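Local coordinates for uncharacterized protein (Thermus thermophilus HB8, PDB 6SCE), which serves in type III CRISPR defence as a DNA nuclease that is activated by cyclic oligoadenylate, at residues A89-V94 / L409-G414; P126-R131 / E356-L361. All coordinates share one frame; numbering follows the deposited sequence.

In the fold
Interactions 1 and 2 both join the domain whose sheet includes strands 105-111 and 129-132 with the domain whose sheet includes strands 316-321 and 407-410. The two sheets share one strand order, consistent with a pair of CARF-type domains. Different elements meet in each case: helix 90-100 against the end of strand 407-410 in interaction 1, the approach to strand 129-132 against helix 354-370 in interaction 2. Interaction 1 is buried and mostly apolar, and its helix start touches the bound nucleotide. Interaction 2, its centre about 20 Å from that of interaction 1, is a surface salt bridge between long charged side chains.

Interaction 1 of 2, residues A89-V94 / L409-G414; sequences AKYWAV and LLLDGG. With nucleotides of chain B.
The ring of Tyr-91 takes Leu-409 over one face: methyl CD1 of Leu-409 stands 3.9 Å from the centroid of the Tyr-91 ring and only 9° off its normal, a CH-pi contact. At the ring edge, in plane, lie Trp-92 CD1 and a water, while CE2 of Tyr-91 sits above the rim of the indole of Trp-92. Leu-411 approaches obliquely, its CD1 3.9 Å from Tyr-91 CD1. The same methyl meets Val-94 more tightly, at 3.6 Å from CG1 of Val-94, and so fills the angle between two side chains one helical turn apart. The phenol projects from the helix toward the strand because its CG is anti to the backbone N (chi1 171°). Its OH bonds to Arg-95 NH1 and to the water, 2.6 Å from Tyr-91 OH, which donates to Leu-410 O and ties the ring to the turn of 410-413.

Ala-89 occupies the N-cap position, and the next residue binds the nucleotide A1 of chain B: Lys-90 N donates to OP1 of A1 at 3.0 Å, nearly straight, while Lys-90 NZ reaches OP2 of A1 at 2.7 Å. Asn-380 O and Gly-382 O also hold this ammonium, consistent with a CARF-type cyclic oligoadenylate pocket. Helix 90-100 thus starts at the phosphate, packs along helix 384-393 through Lys-90, Ala-93 and Val-94, and lays Tyr-91 against the hairpin of strands 399-404 and 407-410.

Interaction 2 of 2, residues P126-R131 / E356-L361; sequences PREEER and EVRDLL
Glu-128 and Arg-358 reach toward each other from opposite directions and form a salt bridge with a single hydrogen bond, Arg-358 NH1 donating to Glu-128 OE1 at 3.0 Å. The bond is nearly straight (169°), and the acceptor lies in the guanidinium plane, at its edge. OE1 of Glu-128 is met on its syn side, from out of the carboxylate plane, and the two flat groups are turned 41° against each other. NE and NH2 turn to the next residue on the helix: Arg-358 NE bonds to Asp-359 OD1 at 3.2 Å, and NH2 of Arg-358 adds a weak bond to that same oxygen. A bend at CG-CD of Arg-358 (chi3 55°) brings the guanidinium back beside Asp-359. Glu-128, Arg-358 and Asp-359 form a salt-bridge network at the surface, one positive group between two carboxylates, which is likely to hold its plane fixed. A leucine in place of Arg-358 would probably leave Glu-128 and Asp-359 without their shared cation and remove the polar link between the segments. Across the fold, the bridge ties the approach to strand 129-132, an edge strand of its sheet within this chain, to helix 354-370, which packs through Val-357 and Leu-361 on strand 316-321 and helix 384-393.

Interaction 1 of 2, residues A89-V94 / L409-G414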
ATOM      1  N   ALA A  89      10.243   1.982   8.909  1.00 24.52           N
ATOM      2  CA  ALA A  89      10.803   1.508   7.666  1.00 26.45           C
ATOM      3  C   ALA A  89      11.784   0.322   7.866  1.00 24.68           C
ATOM      4  O   ALA A  89      12.683   0.347   8.734  1.00 24.16           O
ATOM      5  CB  ALA A  89      11.478   2.671   6.943  1.00 27.85           C
ATOM      6  N   LYS A  90      11.659  -0.706   7.030  1.00 23.10           N
ATOM      7  CA  LYS A  90      12.514  -1.874   7.172  1.00 25.10           C
ATOM      8  C   LYS A  90      14.015  -1.541   7.020  1.00 26.05           C
ATOM      9  O   LYS A  90      14.882  -2.248   7.542  1.00 26.83           O
ATOM     10  CB  LYS A  90      12.081  -2.984   6.191  1.00 26.73           C
ATOM     11  CG  LYS A  90      10.671  -3.446   6.541  1.00 28.87           C
ATOM     12  CD  LYS A  90      10.068  -4.513   5.650  1.00 31.12           C
ATOM     13  CE  LYS A  90       9.701  -4.055   4.276  1.00 30.42           C
ATOM     14  NZ  LYS A  90       8.252  -3.796   4.043  1.00 28.23           N
ATOM     15  N   TYR A  91      14.302  -0.466   6.295  1.00 24.56           N
ATOM     16  CA  TYR A  91      15.639   0.063   6.188  1.00 26.25           C
ATOM     17  C   TYR A  91      16.316   0.201   7.550  1.00 25.12           C
ATOM     18  O   TYR A  91      17.458  -0.181   7.703  1.00 24.80           O
ATOM     19  CB  TYR A  91      15.578   1.412   5.470  1.00 27.91           C
ATOM     20  CG  TYR A  91      16.870   2.188   5.479  1.00 27.55           C
ATOM     21  CD1 TYR A  91      17.884   1.951   4.536  1.00 28.95           C
ATOM     22  CD2 TYR A  91      17.082   3.186   6.430  1.00 30.86           C
ATOM     23  CE1 TYR A  91      19.075   2.682   4.558  1.00 29.92           C
ATOM     24  CE2 TYR A  91      18.254   3.907   6.458  1.00 31.19           C
ATOM     25  CZ  TYR A  91      19.245   3.666   5.520  1.00 32.70           C
ATOM     26  OH  TYR A  91      20.402   4.423   5.606  1.00 32.38           O
ATOM     27  N   TRP A  92      15.619   0.787   8.516  1.00 25.30           N
ATOM     28  CA  TRP A  92      16.164   1.007   9.827  1.00 25.49           C
ATOM     29  C   TRP A  92      16.235  -0.267  10.638  1.00 25.33           C
ATOM     30  O   TRP A  92      17.136  -0.408  11.423  1.00 26.20           O
ATOM     31  CB  TRP A  92      15.403   2.117  10.558  1.00 26.87           C
ATOM     32  CG  TRP A  92      15.824   3.449  10.078  1.00 29.35           C
ATOM     33  CD1 TRP A  92      15.137   4.330   9.270  1.00 29.97           C
ATOM     34  CD2 TRP A  92      17.099   4.028  10.323  1.00 31.73           C
ATOM     35  NE1 TRP A  92      15.931   5.442   9.033  1.00 31.61           N
ATOM     36  CE2 TRP A  92      17.131   5.275   9.674  1.00 33.17           C
ATOM     37  CE3 TRP A  92      18.213   3.613  11.058  1.00 34.12           C
ATOM     38  CZ2 TRP A  92      18.248   6.123   9.747  1.00 34.83           C
ATOM     39  CZ3 TRP A  92      19.319   4.454  11.126  1.00 37.87           C
ATOM     40  CH2 TRP A  92      19.318   5.691  10.461  1.00 32.38           C
ATOM     41  N   ALA A  93      15.318  -1.208  10.420  1.00 24.27           N
ATOM     42  CA  ALA A  93      15.455  -2.524  11.028  1.00 23.96           C
ATOM     43  C   ALA A  93      16.776  -3.152  10.600  1.00 26.91           C
ATOM     44  O   ALA A  93      17.520  -3.719  11.420  1.00 25.90           O
ATOM     45  CB  ALA A  93      14.296  -3.418  10.651  1.00 23.77           C
ATOM     46  N   VAL A  94      17.080  -3.045   9.318  1.00 25.36           N
ATOM     47  CA  VAL A  94      18.313  -3.632   8.831  1.00 26.16           C
ATOM     48  C   VAL A  94      19.543  -2.983   9.489  1.00 26.74           C
ATOM     49  O   VAL A  94      20.461  -3.699   9.926  1.00 27.69           O
ATOM     50  CB  VAL A  94      18.419  -3.528   7.315  1.00 26.67           C
ATOM     51  CG1 VAL A  94      19.820  -3.876   6.847  1.00 30.64           C
ATOM     52  CG2 VAL A  94      17.399  -4.442   6.652  1.00 27.61           C
ATOM     53  N   LEU A 409      18.069   4.326  -1.286  1.00 27.44           N
ATOM     54  CA  LEU A 409      19.101   4.318  -0.282  1.00 26.78           C
ATOM     55  C   LEU A 409      19.925   3.058  -0.403  1.00 27.74           C
ATOM     56  O   LEU A 409      19.392   1.950  -0.501  1.00 27.66           O
ATOM     57  CB  LEU A 409      18.489   4.376   1.095  1.00 26.98           C
ATOM     58  CG  LEU A 409      17.431   5.445   1.262  1.00 29.15           C
ATOM     59  CD1 LEU A 409      16.900   5.356   2.676  1.00 30.86           C
ATOM     60  CD2 LEU A 409      18.014   6.825   0.944  1.00 31.17           C
ATOM     61  N   LEU A 410      21.243   3.210  -0.432  1.00 26.61           N
ATOM     62  CA  LEU A 410      22.143   2.078  -0.484  1.00 26.13           C
ATOM     63  C   LEU A 410      22.470   1.719   0.950  1.00 27.85           C
ATOM     64  O   LEU A 410      22.821   2.592   1.749  1.00 26.77           O
ATOM     65  CB  LEU A 410      23.446   2.442  -1.236  1.00 27.27           C
ATOM     66  CG  LEU A 410      23.222   3.108  -2.589  1.00 28.76           C
ATOM     67  CD1 LEU A 410      24.587   3.407  -3.218  1.00 32.02           C
ATOM     68  CD2 LEU A 410      22.397   2.203  -3.496  1.00 29.17           C
ATOM     69  N   LEU A 411      22.338   0.444   1.298  1.00 27.47           N
ATOM     70  CA  LEU A 411      22.486   0.050   2.688  1.00 28.84           C
ATOM     71  C   LEU A 411      23.890   0.337   3.287  1.00 30.96           C
ATOM     72  O   LEU A 411      23.974   0.672   4.450  1.00 31.32           O
ATOM     73  CB  LEU A 411      22.095  -1.412   2.882  1.00 31.11           C
ATOM     74  CG  LEU A 411      20.603  -1.559   3.283  1.00 31.66           C
ATOM     75  CD1 LEU A 411      20.344  -1.025   4.680  1.00 33.80           C
ATOM     76  CD2 LEU A 411      19.677  -0.877   2.274  1.00 30.90           C
ATOM     77  N   ASP A 412      24.952   0.243   2.497  1.00 31.61           N
ATOM     78  CA  ASP A 412      26.294   0.583   2.985  1.00 33.18           C
ATOM     79  C   ASP A 412      26.681   2.070   2.833  1.00 32.56           C
ATOM     80  O   ASP A 412      27.813   2.434   3.124  1.00 33.01           O
ATOM     81  CB  ASP A 412      27.340  -0.315   2.344  1.00 34.96           C
ATOM     82  CG  ASP A 412      27.187  -1.771   2.738  1.00 39.35           C
ATOM     83  OD1 ASP A 412      26.770  -2.057   3.860  1.00 39.67           O
ATOM     84  OD2 ASP A 412      27.493  -2.630   1.921  1.00 41.98           O
ATOM     85  N   GLY A 413      25.735   2.911   2.430  1.00 28.76           N
ATOM     86  CA  GLY A 413      25.895   4.351   2.363  1.00 30.39           C
ATOM     87  C   GLY A 413      25.819   4.883   0.940  1.00 27.44           C
ATOM     88  O   GLY A 413      26.270   4.232   0.012  1.00 28.78           O
ATOM     89  N   GLY A 414      25.266   6.068   0.803  1.00 28.52           N
ATOM     90  CA  GLY A 414      25.030   6.699  -0.473  1.00 28.29           C
ATOM     91  C   GLY A 414      23.606   6.425  -0.962  1.00 29.88           C
ATOM     92  O   GLY A 414      22.854   5.656  -0.329  1.00 26.36           O
TER
ATOM     93  P     A B   1       8.034  -0.180   5.095  1.00 24.09           P
ATOM     94  OP1   A B   1       9.521  -0.331   5.012  1.00 23.76           O
ATOM     95  OP2   A B   1       7.207  -1.445   4.980  1.00 24.41           O
ATOM     96  O5'   A B   1       7.732   0.569   6.471  1.00 23.88           O
ATOM     97  C5'   A B   1       6.472   0.449   7.126  1.00 24.02           C
ATOM     98  C4'   A B   1       6.236   1.710   7.922  1.00 24.50           C
ATOM     99  O4'   A B   1       5.929   2.800   7.015  1.00 24.59           O
ATOM    100  C3'   A B   1       5.065   1.599   8.904  1.00 23.01           C
ATOM    101  O3'   A B   1       5.603   1.351  10.209  1.00 23.23           O
ATOM    102  C2'   A B   1       4.368   2.960   8.758  1.00 24.17           C
ATOM    103  O2'   A B   1       4.921   3.919   9.633  1.00 23.16           O
ATOM    104  C1'   A B   1       4.651   3.321   7.305  1.00 25.21           C
ATOM    105  N9    A B   1       3.702   2.767   6.339  1.00 26.34           N
ATOM    106  C8    A B   1       4.018   2.133   5.170  1.00 26.73           C
ATOM    107  N7    A B   1       2.954   1.758   4.506  1.00 26.70           N
ATOM    108  C5    A B   1       1.884   2.191   5.271  1.00 27.68           C
ATOM    109  C6    A B   1       0.490   2.090   5.095  1.00 32.04           C
ATOM    110  N6    A B   1      -0.072   1.486   4.052  1.00 35.07           N
ATOM    111  N1    A B   1      -0.303   2.634   6.051  1.00 32.04           N
ATOM    112  C2    A B   1       0.285   3.223   7.102  1.00 32.06           C
ATOM    113  N3    A B   1       1.583   3.362   7.376  1.00 26.71           N
ATOM    114  C4    A B   1       2.337   2.815   6.409  1.00 25.01           C
TER
HETATM  115  O   HOH W   1      22.083   4.283   3.577  1.00 38.72           O

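Interaction 2 of 2, residues P126-R131 / E356-L361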
ATOM      1  N   PRO A 126      20.387 -12.871  21.127  1.00 35.11           N
ATOM      2  CA  PRO A 126      21.595 -13.610  20.736  1.00 35.75           C
ATOM      3  C   PRO A 126      21.306 -14.974  20.120  1.00 35.60           C
ATOM      4  O   PRO A 126      22.191 -15.583  19.541  1.00 38.50           O
ATOM      5  CB  PRO A 126      22.353 -13.756  22.079  1.00 37.83           C
ATOM      6  CG  PRO A 126      21.293 -13.767  23.110  1.00 38.84           C
ATOM      7  CD  PRO A 126      20.209 -12.835  22.589  1.00 37.87           C
ATOM      8  N   ARG A 127      20.079 -15.450  20.231  1.00 36.84           N
ATOM      9  CA  ARG A 127      19.727 -16.750  19.689  1.00 37.81           C
ATOM     10  C   ARG A 127      18.473 -16.624  18.857  1.00 37.22           C
ATOM     11  O   ARG A 127      17.563 -15.893  19.219  1.00 38.05           O
ATOM     12  CB  ARG A 127      19.462 -17.745  20.811  1.00 43.84           C
ATOM     13  CG  ARG A 127      20.729 -18.251  21.481  1.00 54.87           C
ATOM     14  CD  ARG A 127      20.390 -19.230  22.604  1.00 63.39           C
ATOM     15  NE  ARG A 127      19.614 -18.580  23.665  1.00 68.65           N
ATOM     16  CZ  ARG A 127      20.112 -17.748  24.584  1.00 75.05           C
ATOM     17  NH1 ARG A 127      21.408 -17.436  24.607  1.00 77.89           N
ATOM     18  NH2 ARG A 127      19.300 -17.209  25.490  1.00 77.95           N
ATOM     19  N   GLU A 128      18.416 -17.362  17.764  1.00 37.94           N
ATOM     20  CA  GLU A 128      17.202 -17.431  16.958  1.00 43.81           C
ATOM     21  C   GLU A 128      16.151 -18.308  17.602  1.00 42.60           C
ATOM     22  O   GLU A 128      16.350 -19.502  17.779  1.00 42.69           O
ATOM     23  CB  GLU A 128      17.505 -17.928  15.544  1.00 48.07           C
ATOM     24  CG  GLU A 128      18.172 -16.866  14.690  1.00 56.91           C
ATOM     25  CD  GLU A 128      17.915 -17.077  13.208  1.00 63.58           C
ATOM     26  OE1 GLU A 128      18.086 -18.234  12.756  1.00 59.42           O
ATOM     27  OE2 GLU A 128      17.536 -16.085  12.524  1.00 63.97           O
ATOM     28  N   GLU A 129      15.016 -17.701  17.935  1.00 40.04           N
ATOM     29  CA  GLU A 129      13.941 -18.375  18.647  1.00 43.29           C
ATOM     30  C   GLU A 129      12.673 -17.715  18.166  1.00 45.32           C
ATOM     31  O   GLU A 129      12.673 -16.532  17.855  1.00 39.53           O
ATOM     32  CB  GLU A 129      14.024 -18.135  20.160  1.00 48.85           C
ATOM     33  CG  GLU A 129      15.140 -18.855  20.893  1.00 57.20           C
ATOM     34  CD  GLU A 129      15.279 -18.393  22.336  1.00 61.09           C
ATOM     35  OE1 GLU A 129      14.363 -17.700  22.846  1.00 64.24           O
ATOM     36  OE2 GLU A 129      16.312 -18.718  22.951  1.00 63.35           O
ATOM     37  N   GLU A 130      11.587 -18.455  18.147  1.00 41.25           N
ATOM     38  CA  GLU A 130      10.301 -17.882  17.807  1.00 44.75           C
ATOM     39  C   GLU A 130       9.297 -18.373  18.862  1.00 45.80           C
ATOM     40  O   GLU A 130       9.435 -19.491  19.358  1.00 42.95           O
ATOM     41  CB  GLU A 130       9.969 -18.352  16.393  1.00 47.32           C
ATOM     42  CG  GLU A 130       8.565 -18.110  15.907  1.00 52.03           C
ATOM     43  CD  GLU A 130       8.282 -18.856  14.621  1.00 50.28           C
ATOM     44  OE1 GLU A 130       9.204 -19.019  13.797  1.00 56.44           O
ATOM     45  OE2 GLU A 130       7.134 -19.284  14.433  1.00 50.48           O
ATOM     46  N   ARG A 131       8.345 -17.535  19.270  1.00 39.13           N
ATOM     47  CA  ARG A 131       7.265 -17.969  20.152  0.50 39.77           C
ATOM     48  C   ARG A 131       5.956 -17.259  19.806  1.00 38.99           C
ATOM     49  O   ARG A 131       5.969 -16.100  19.360  1.00 33.30           O
ATOM     50  CB  ARG A 131       7.633 -17.741  21.629  0.50 42.81           C
ATOM     51  CG  ARG A 131       7.654 -16.298  22.101  0.50 44.22           C
ATOM     52  CD  ARG A 131       7.875 -16.200  23.610  0.50 45.67           C
ATOM     53  NE  ARG A 131       9.288 -16.304  23.955  0.50 44.02           N
ATOM     54  CZ  ARG A 131       9.990 -15.372  24.590  0.50 42.47           C
ATOM     55  NH1 ARG A 131      11.275 -15.584  24.828  0.50 41.04           N
ATOM     56  NH2 ARG A 131       9.416 -14.241  24.999  0.50 41.90           N
ATOM     57  N   GLU A 356      13.353 -19.172   6.293  1.00 29.92           N
ATOM     58  CA  GLU A 356      13.110 -19.689   4.953  1.00 28.48           C
ATOM     59  C   GLU A 356      13.642 -18.769   3.873  1.00 29.94           C
ATOM     60  O   GLU A 356      14.230 -19.218   2.894  1.00 28.65           O
ATOM     61  CB  GLU A 356      11.628 -19.958   4.702  1.00 30.03           C
ATOM     62  CG  GLU A 356      11.066 -21.071   5.582  1.00 31.31           C
ATOM     63  CD  GLU A 356       9.619 -21.395   5.283  1.00 33.51           C
ATOM     64  OE1 GLU A 356       9.086 -20.902   4.273  1.00 34.11           O
ATOM     65  OE2 GLU A 356       9.007 -22.165   6.054  1.00 34.99           O
ATOM     66  N   VAL A 357      13.425 -17.462   4.014  1.00 27.55           N
ATOM     67  CA  VAL A 357      13.960 -16.541   3.019  1.00 27.87           C
ATOM     68  C   VAL A 357      15.485 -16.640   2.967  1.00 26.91           C
ATOM     69  O   VAL A 357      16.079 -16.726   1.888  1.00 29.11           O
ATOM     70  CB  VAL A 357      13.558 -15.065   3.292  1.00 26.03           C
ATOM     71  CG1 VAL A 357      14.210 -14.177   2.252  1.00 27.77           C
ATOM     72  CG2 VAL A 357      12.050 -14.902   3.265  1.00 28.35           C
ATOM     73  N   ARG A 358      16.107 -16.595   4.140  1.00 27.84           N
ATOM     74  CA  ARG A 358      17.551 -16.665   4.258  1.00 29.33           C
ATOM     75  C   ARG A 358      18.084 -17.941   3.596  1.00 29.22           C
ATOM     76  O   ARG A 358      19.019 -17.897   2.799  1.00 29.64           O
ATOM     77  CB  ARG A 358      17.982 -16.616   5.727  1.00 30.87           C
ATOM     78  CG  ARG A 358      19.499 -16.492   5.930  1.00 34.29           C
ATOM     79  CD  ARG A 358      19.888 -16.769   7.381  1.00 39.52           C
ATOM     80  NE  ARG A 358      19.352 -18.083   7.738  1.00 43.57           N
ATOM     81  CZ  ARG A 358      18.913 -18.455   8.941  1.00 48.74           C
ATOM     82  NH1 ARG A 358      18.951 -17.641   9.975  1.00 48.81           N
ATOM     83  NH2 ARG A 358      18.425 -19.684   9.102  1.00 53.43           N
ATOM     84  N   ASP A 359      17.460 -19.065   3.914  1.00 31.66           N
ATOM     85  CA  ASP A 359      17.969 -20.362   3.449  1.00 34.14           C
ATOM     86  C   ASP A 359      17.696 -20.595   1.977  1.00 32.98           C
ATOM     87  O   ASP A 359      18.502 -21.217   1.280  1.00 32.74           O
ATOM     88  CB  ASP A 359      17.399 -21.477   4.304  1.00 32.89           C
ATOM     89  CG  ASP A 359      17.975 -21.482   5.696  1.00 38.55           C
ATOM     90  OD1 ASP A 359      18.928 -20.715   5.978  1.00 43.17           O
ATOM     91  OD2 ASP A 359      17.452 -22.239   6.521  1.00 43.02           O
ATOM     92  N   LEU A 360      16.593 -20.049   1.479  1.00 30.41           N
ATOM     93  CA  LEU A 360      16.317 -20.105   0.055  1.00 29.55           C
ATOM     94  C   LEU A 360      17.292 -19.262  -0.728  1.00 32.44           C
ATOM     95  O   LEU A 360      17.701 -19.654  -1.831  1.00 31.28           O
ATOM     96  CB  LEU A 360      14.897 -19.614  -0.249  1.00 29.59           C
ATOM     97  CG  LEU A 360      13.764 -20.601  -0.004  1.00 30.13           C
ATOM     98  CD1 LEU A 360      12.420 -19.877   0.067  1.00 30.83           C
ATOM     99  CD2 LEU A 360      13.752 -21.614  -1.144  1.00 29.22           C
ATOM    100  N   LEU A 361      17.642 -18.075  -0.210  1.00 28.32           N
ATOM    101  CA  LEU A 361      18.443 -17.156  -1.000  1.00 30.28           C
ATOM    102  C   LEU A 361      19.958 -17.220  -0.811  1.00 30.85           C
ATOM    103  O   LEU A 361      20.687 -16.845  -1.730  1.00 33.28           O
ATOM    104  CB  LEU A 361      17.926 -15.710  -0.884  1.00 30.21           C
ATOM    105  CG  LEU A 361      16.568 -15.494  -1.537  1.00 31.99           C
ATOM    106  CD1 LEU A 361      16.045 -14.091  -1.253  1.00 34.28           C
ATOM    107  CD2 LEU A 361      16.648 -15.684  -3.031  1.00 35.18           C
TER